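Local coordinates for helix-turn-helix domain-containing protein (Shewanella amazonensis SB2B, PDB 3KE2), which is of unknown function but contains a winged helix-turn-helix domain and therefore probably binds DNA, at residues 21-26 with 88-93; 26-31 with 40-45. All coordinates share one frame; numbering follows the deposited sequence. Where two conformers were deposited one is given.

Interaction 1: residues 21-26 with 88-93; sequences RKLYLA and SAWMDT
W90 and L23 meet first along this helix-helix crossing. The indole extends so that its six-membered ring comes nearer the other helix than its backbone would suggest, and its CZ3 lies 4.2 Å from CD2 of L23. A large flat ring suits this partly exposed place: it reaches L23, stacks with H94 one turn on, and packs against G84 of the second subunit, while L23 meets P85 of that subunit.

M91, a selenomethionine, is the next to touch and sets out toward segment 21-26. With CG anti to the backbone N (chi1 -175°), CG comes within 4.1 Å of the carbonyl O of L23. Bends at chi2 (65°) and chi3 then carry the terminal methyl to Y24, where CE stands 3.8 Å from CD1, in the ring plane and therefore at its edge. A long, flexible thioether suits this place, since it can bend round the helix surface to find the aromatic edge. No hydrogen bond joins the two segments.

The short segments cross nearly at right angles (92°), their axes 10.0 Å apart. This buried apolar crossing joins the first and the last long helix of the winged helix-turn-helix region, helices 14-31 and 88-102.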
loop_
_atom_site.group_PDB
_atom_site.type_symbol
_atom_site.label_atom_id
_atom_site.label_comp_id
_atom_site.label_asym_id
_atom_site.label_seq_id
_atom_site.Cartn_x
_atom_site.Cartn_y
_atom_site.Cartn_z
ATOM N N ARG A 21 -6.985 3.178 5.061
ATOM C CA ARG A 21 -7.704 4.438 4.963
ATOM C C ARG A 21 -7.483 5.006 3.584
ATOM O O ARG A 21 -8.405 5.484 2.926
ATOM C CB ARG A 21 -7.206 5.437 6.029
ATOM C CG ARG A 21 -7.910 6.831 6.024
ATOM C CD ARG A 21 -7.393 7.796 7.139
ATOM N NE ARG A 21 -7.432 7.205 8.483
ATOM C CZ ARG A 21 -6.355 6.853 9.177
ATOM N NH1 ARG A 21 -5.158 7.102 8.683
ATOM N NH2 ARG A 21 -6.471 6.311 10.382
ATOM N N LYS A 22 -6.230 4.949 3.130
ATOM C CA LYS A 22 -5.914 5.500 1.818
ATOM C C LYS A 22 -6.605 4.667 0.762
ATOM O O LYS A 22 -7.159 5.224 -0.173
ATOM C CB LYS A 22 -4.397 5.588 1.554
ATOM C CG LYS A 22 -3.574 6.281 2.679
ATOM C CD LYS A 22 -2.056 6.363 2.347
ATOM C CE LYS A 22 -1.136 6.339 3.621
ATOM N NZ LYS A 22 -1.414 7.377 4.639
ATOM N N LEU A 23 -6.611 3.343 0.904
ATOM C CA LEU A 23 -7.272 2.504 -0.117
ATOM C C LEU A 23 -8.768 2.692 -0.157
ATOM O O LEU A 23 -9.387 2.608 -1.229
ATOM C CB LEU A 23 -6.963 1.017 0.066
ATOM C CG LEU A 23 -5.751 0.419 -0.637
ATOM C CD1 LEU A 23 -4.568 1.309 -0.619
ATOM C CD2 LEU A 23 -5.452 -0.925 0.038
ATOM N N TYR A 24 -9.344 2.938 1.018
ATOM C CA TYR A 24 -10.789 3.121 1.144
ATOM C C TYR A 24 -11.199 4.428 0.490
ATOM O O TYR A 24 -12.199 4.478 -0.264
ATOM C CB TYR A 24 -11.233 3.088 2.608
ATOM C CG TYR A 24 -12.728 3.140 2.761
ATOM C CD1 TYR A 24 -13.519 2.048 2.432
ATOM C CD2 TYR A 24 -13.354 4.263 3.240
ATOM C CE1 TYR A 24 -14.919 2.091 2.565
ATOM C CE2 TYR A 24 -14.736 4.317 3.374
ATOM C CZ TYR A 24 -15.514 3.229 3.034
ATOM O OH TYR A 24 -16.891 3.302 3.187
ATOM N N LEU A 25 -10.449 5.490 0.776
ATOM C CA LEU A 25 -10.758 6.781 0.161
ATOM C C LEU A 25 -10.658 6.651 -1.363
ATOM O O LEU A 25 -11.567 7.039 -2.106
ATOM C CB LEU A 25 -9.837 7.870 0.666
ATOM C CG LEU A 25 -10.097 8.339 2.065
ATOM C CD1 LEU A 25 -9.143 9.464 2.391
ATOM C CD2 LEU A 25 -11.518 8.802 2.123
ATOM N N ALA A 26 -9.569 6.045 -1.809
ATOM C CA ALA A 26 -9.348 5.874 -3.217
ATOM C C ALA A 26 -10.511 5.120 -3.842
ATOM O O ALA A 26 -10.912 5.425 -4.956
ATOM C CB ALA A 26 -8.035 5.139 -3.453
ATOM N N SER A 88 -7.019 -2.008 -7.441
ATOM C CA SER A 88 -8.325 -1.469 -7.110
ATOM C C SER A 88 -9.340 -2.589 -6.846
ATOM O O SER A 88 -10.176 -2.468 -5.964
ATOM C CB SER A 88 -8.823 -0.580 -8.243
ATOM O OG SER A 88 -9.033 -1.350 -9.402
ATOM N N ALA A 89 -9.255 -3.681 -7.607
ATOM C CA ALA A 89 -10.182 -4.812 -7.459
ATOM C C ALA A 89 -10.160 -5.436 -6.053
ATOM O O ALA A 89 -11.147 -6.017 -5.597
ATOM C CB ALA A 89 -9.875 -5.881 -8.506
ATOM N N TRP A 90 -9.028 -5.329 -5.379
ATOM C CA TRP A 90 -8.890 -5.890 -4.041
ATOM C C TRP A 90 -9.836 -5.210 -3.073
ATOM O O TRP A 90 -10.536 -5.864 -2.326
ATOM C CB TRP A 90 -7.450 -5.745 -3.548
ATOM C CG TRP A 90 -7.194 -6.415 -2.247
ATOM C CD1 TRP A 90 -6.780 -7.686 -2.061
ATOM C CD2 TRP A 90 -7.329 -5.838 -0.944
ATOM N NE1 TRP A 90 -6.638 -7.948 -0.711
ATOM C CE2 TRP A 90 -6.979 -6.825 -0.011
ATOM C CE3 TRP A 90 -7.703 -4.584 -0.483
ATOM C CZ2 TRP A 90 -7.005 -6.598 1.365
ATOM C CZ3 TRP A 90 -7.726 -4.355 0.883
ATOM C CH2 TRP A 90 -7.377 -5.364 1.793
HETATM N N MSE A 91 -9.855 -3.887 -3.078
HETATM C CA MSE A 91 -10.756 -3.165 -2.177
HETATM C C MSE A 91 -12.226 -3.572 -2.453
HETATM O O MSE A 91 -13.023 -3.693 -1.513
HETATM C CB MSE A 91 -10.560 -1.643 -2.270
HETATM C CG MSE A 91 -11.409 -0.936 -1.263
HETATM SE SE MSE A 91 -10.886 -1.347 0.551
HETATM C CE MSE A 91 -12.552 -1.469 1.338
ATOM N N ASP A 92 -12.568 -3.820 -3.731
ATOM C CA ASP A 92 -13.940 -4.239 -4.115
ATOM C C ASP A 92 -14.415 -5.420 -3.278
ATOM O O ASP A 92 -15.560 -5.489 -2.829
ATOM C CB ASP A 92 -14.029 -4.641 -5.591
ATOM C CG ASP A 92 -13.764 -3.486 -6.547
ATOM O OD1 ASP A 92 -13.646 -2.316 -6.122
ATOM O OD2 ASP A 92 -13.695 -3.753 -7.762
ATOM N N THR A 93 -13.510 -6.343 -3.064
ATOM C CA THR A 93 -13.792 -7.545 -2.323
ATOM C C THR A 93 -13.840 -7.352 -0.822
ATOM O O THR A 93 -14.604 -8.038 -0.152
ATOM C CB THR A 93 -12.674 -8.582 -2.633
ATOM O OG1 THR A 93 -12.578 -8.751 -4.063
ATOM C CG2 THR A 93 -12.903 -9.949 -1.901
#

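Interaction 2: residues 26-31 with 40-45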
loop_
_atom_site.group_PDB
_atom_site.type_symbol
_atom_site.label_atom_id
_atom_site.label_comp_id
_atom_site.label_asym_id
_atom_site.label_seq_id
_atom_site.Cartn_x
_atom_site.Cartn_y
_atom_site.Cartn_z
ATOM N N ALA A 26 -9.569 6.045 -1.809
ATOM C CA ALA A 26 -9.348 5.874 -3.217
ATOM C C ALA A 26 -10.511 5.120 -3.842
ATOM O O ALA A 26 -10.912 5.425 -4.956
ATOM C CB ALA A 26 -8.035 5.139 -3.453
ATOM N N HIS A 27 -11.040 4.125 -3.144
ATOM C CA HIS A 27 -12.188 3.353 -3.660
ATOM C C HIS A 27 -13.409 4.268 -3.765
ATOM O O HIS A 27 -14.070 4.288 -4.785
ATOM C CB HIS A 27 -12.436 2.123 -2.768
ATOM C CG HIS A 27 -13.686 1.353 -3.072
ATOM N ND1 HIS A 27 -13.720 0.307 -3.976
ATOM C CD2 HIS A 27 -14.929 1.426 -2.533
ATOM C CE1 HIS A 27 -14.940 -0.208 -4.003
ATOM N NE2 HIS A 27 -15.692 0.450 -3.134
ATOM N N LEU A 28 -13.683 5.045 -2.719
ATOM C CA LEU A 28 -14.811 5.960 -2.734
ATOM C C LEU A 28 -14.717 6.948 -3.904
ATOM O O LEU A 28 -15.667 7.112 -4.664
ATOM C CB LEU A 28 -14.879 6.721 -1.427
ATOM C CG LEU A 28 -15.305 5.937 -0.190
ATOM C CD1 LEU A 28 -15.261 6.889 0.985
ATOM C CD2 LEU A 28 -16.697 5.299 -0.341
HETATM N N MSE A 29 -13.542 7.558 -4.056
HETATM C CA MSE A 29 -13.268 8.533 -5.108
HETATM C C MSE A 29 -13.385 7.962 -6.494
HETATM O O MSE A 29 -13.721 8.664 -7.438
HETATM C CB MSE A 29 -11.855 9.064 -4.943
HETATM C CG MSE A 29 -11.666 9.837 -3.695
HETATM SE SE MSE A 29 -9.828 10.276 -3.457
HETATM C CE MSE A 29 -9.990 11.056 -1.784
ATOM N N ASP A 30 -13.137 6.678 -6.618
ATOM C CA ASP A 30 -13.165 6.040 -7.906
ATOM C C ASP A 30 -14.581 5.671 -8.337
ATOM O O ASP A 30 -14.846 5.590 -9.529
ATOM C CB ASP A 30 -12.291 4.774 -7.854
ATOM C CG ASP A 30 -11.705 4.384 -9.215
ATOM O OD1 ASP A 30 -11.193 5.273 -9.936
ATOM O OD2 ASP A 30 -11.688 3.169 -9.520
ATOM N N ASP A 31 -15.497 5.441 -7.398
ATOM C CA ASP A 31 -16.877 5.027 -7.765
ATOM C C ASP A 31 -17.897 6.184 -7.853
ATOM O O ASP A 31 -18.992 5.986 -8.363
ATOM C CB ASP A 31 -17.395 3.924 -6.805
ATOM C CG ASP A 31 -16.455 2.638 -6.756
ATOM O OD1 ASP A 31 -15.274 2.645 -7.248
ATOM O OD2 ASP A 31 -16.912 1.608 -6.188
ATOM N N GLY A 40 -16.310 14.225 3.767
ATOM C CA GLY A 40 -16.504 14.448 5.185
ATOM C C GLY A 40 -17.874 14.026 5.677
ATOM O O GLY A 40 -17.989 13.342 6.702
ATOM N N LYS A 41 -18.908 14.412 4.931
ATOM C CA LYS A 41 -20.295 14.098 5.302
ATOM C C LYS A 41 -20.603 12.608 5.216
ATOM O O LYS A 41 -21.395 12.093 6.021
ATOM C CB LYS A 41 -21.258 14.849 4.421
ATOM C CG LYS A 41 -21.203 16.334 4.589
ATOM C CD LYS A 41 -22.094 16.993 3.549
ATOM C CE LYS A 41 -22.264 18.490 3.774
ATOM N NZ LYS A 41 -23.123 19.083 2.697
ATOM N N LEU A 42 -19.979 11.931 4.253
ATOM C CA LEU A 42 -20.167 10.493 4.064
ATOM C C LEU A 42 -19.404 9.623 5.036
ATOM O O LEU A 42 -19.924 8.612 5.485
ATOM C CB LEU A 42 -19.717 10.059 2.656
ATOM C CG LEU A 42 -19.699 8.541 2.384
ATOM C CD1 LEU A 42 -21.101 7.905 2.548
ATOM C CD2 LEU A 42 -19.139 8.276 1.014
ATOM N N THR A 43 -18.165 9.976 5.332
ATOM C CA THR A 43 -17.337 9.110 6.169
ATOM C C THR A 43 -17.209 9.553 7.595
ATOM O O THR A 43 -16.846 8.746 8.437
ATOM C CB THR A 43 -15.888 9.028 5.630
ATOM O OG1 THR A 43 -15.229 10.283 5.832
ATOM C CG2 THR A 43 -15.876 8.658 4.150
ATOM N N GLY A 44 -17.466 10.827 7.877
ATOM C CA GLY A 44 -17.323 11.317 9.233
ATOM C C GLY A 44 -15.898 11.763 9.570
ATOM O O GLY A 44 -15.709 12.468 10.558
HETATM N N MSE A 45 -14.882 11.371 8.787
HETATM C CA MSE A 45 -13.495 11.791 9.029
HETATM C C MSE A 45 -13.434 13.331 8.912
HETATM O O MSE A 45 -14.033 13.894 8.000
HETATM C CB MSE A 45 -12.512 11.145 8.019
HETATM C CG MSE A 45 -12.586 9.604 7.841
HETATM SE SE MSE A 45 -11.321 8.802 6.505
HETATM C CE MSE A 45 -12.146 7.024 6.291
#
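Between 26-31 and 40-45 the apolar contact rests on L28, which meets L42 and T43 at the end of helix 36-43. Its CD2 and the CD2 of L42 meet tip to tip at 4.1 Å, each leucine reaching toward the other. CD1 of L28 touches that same L42 CD2 and, more closely, CG2 of T43 at 3.7 Å. A branched leucine suits this place, because its forked end serves two neighbours on the opposing helix, and the side chain also touches L39.

The polar bonds around T43 stay on its own side of the contact and hold it in place. The methyl lies anti to the carbonyl carbon, and OG1 sits between the backbone N and the carbonyl carbon (chi1 70°), which turns the methyl to L28 and the hydroxyl to the backbone. OG1 accepts from the N of M45 at 3.2 Å (N-H...O angle 154°), forming an ST turn, and it also hydrogen-bonds to the carbonyl O of L39. A valine in its place would lack the hydroxyl and would probably leave the N-H of M45 and the O of L39 without this partner, freeing the turn to shift.

The N-H of G44 bonds to the O of G40 (N to O 2.8 Å), and G44 then leaves helical geometry with positive phi (86°), where a side chain would collide with the carbonyl O of T43. A glycine ending one helix just before helix 47-55 is consistent with the turn of a helix-turn-helix motif.

Overall arrangement
From the N terminus, helix 14-31 supplies one side of both contacts, with A26 in each of its two segments. Its last turns are met soon afterwards by helix 36-43, so interaction 2 closes a short loop of eight intervening residues. The chain then runs through helix 47-55 and the antiparallel strands 63-67 and 77-82 before helix 88-102 returns to residues 21-26, and interaction 1 closes a much longer loop that encloses the shorter one. The centres lie about 11 Å apart, and the contacts touch: H27 packs on M91 and D92, while M45 meets R21 and Y24. Together they tie helices 36-43 and 88-102 to the first helix.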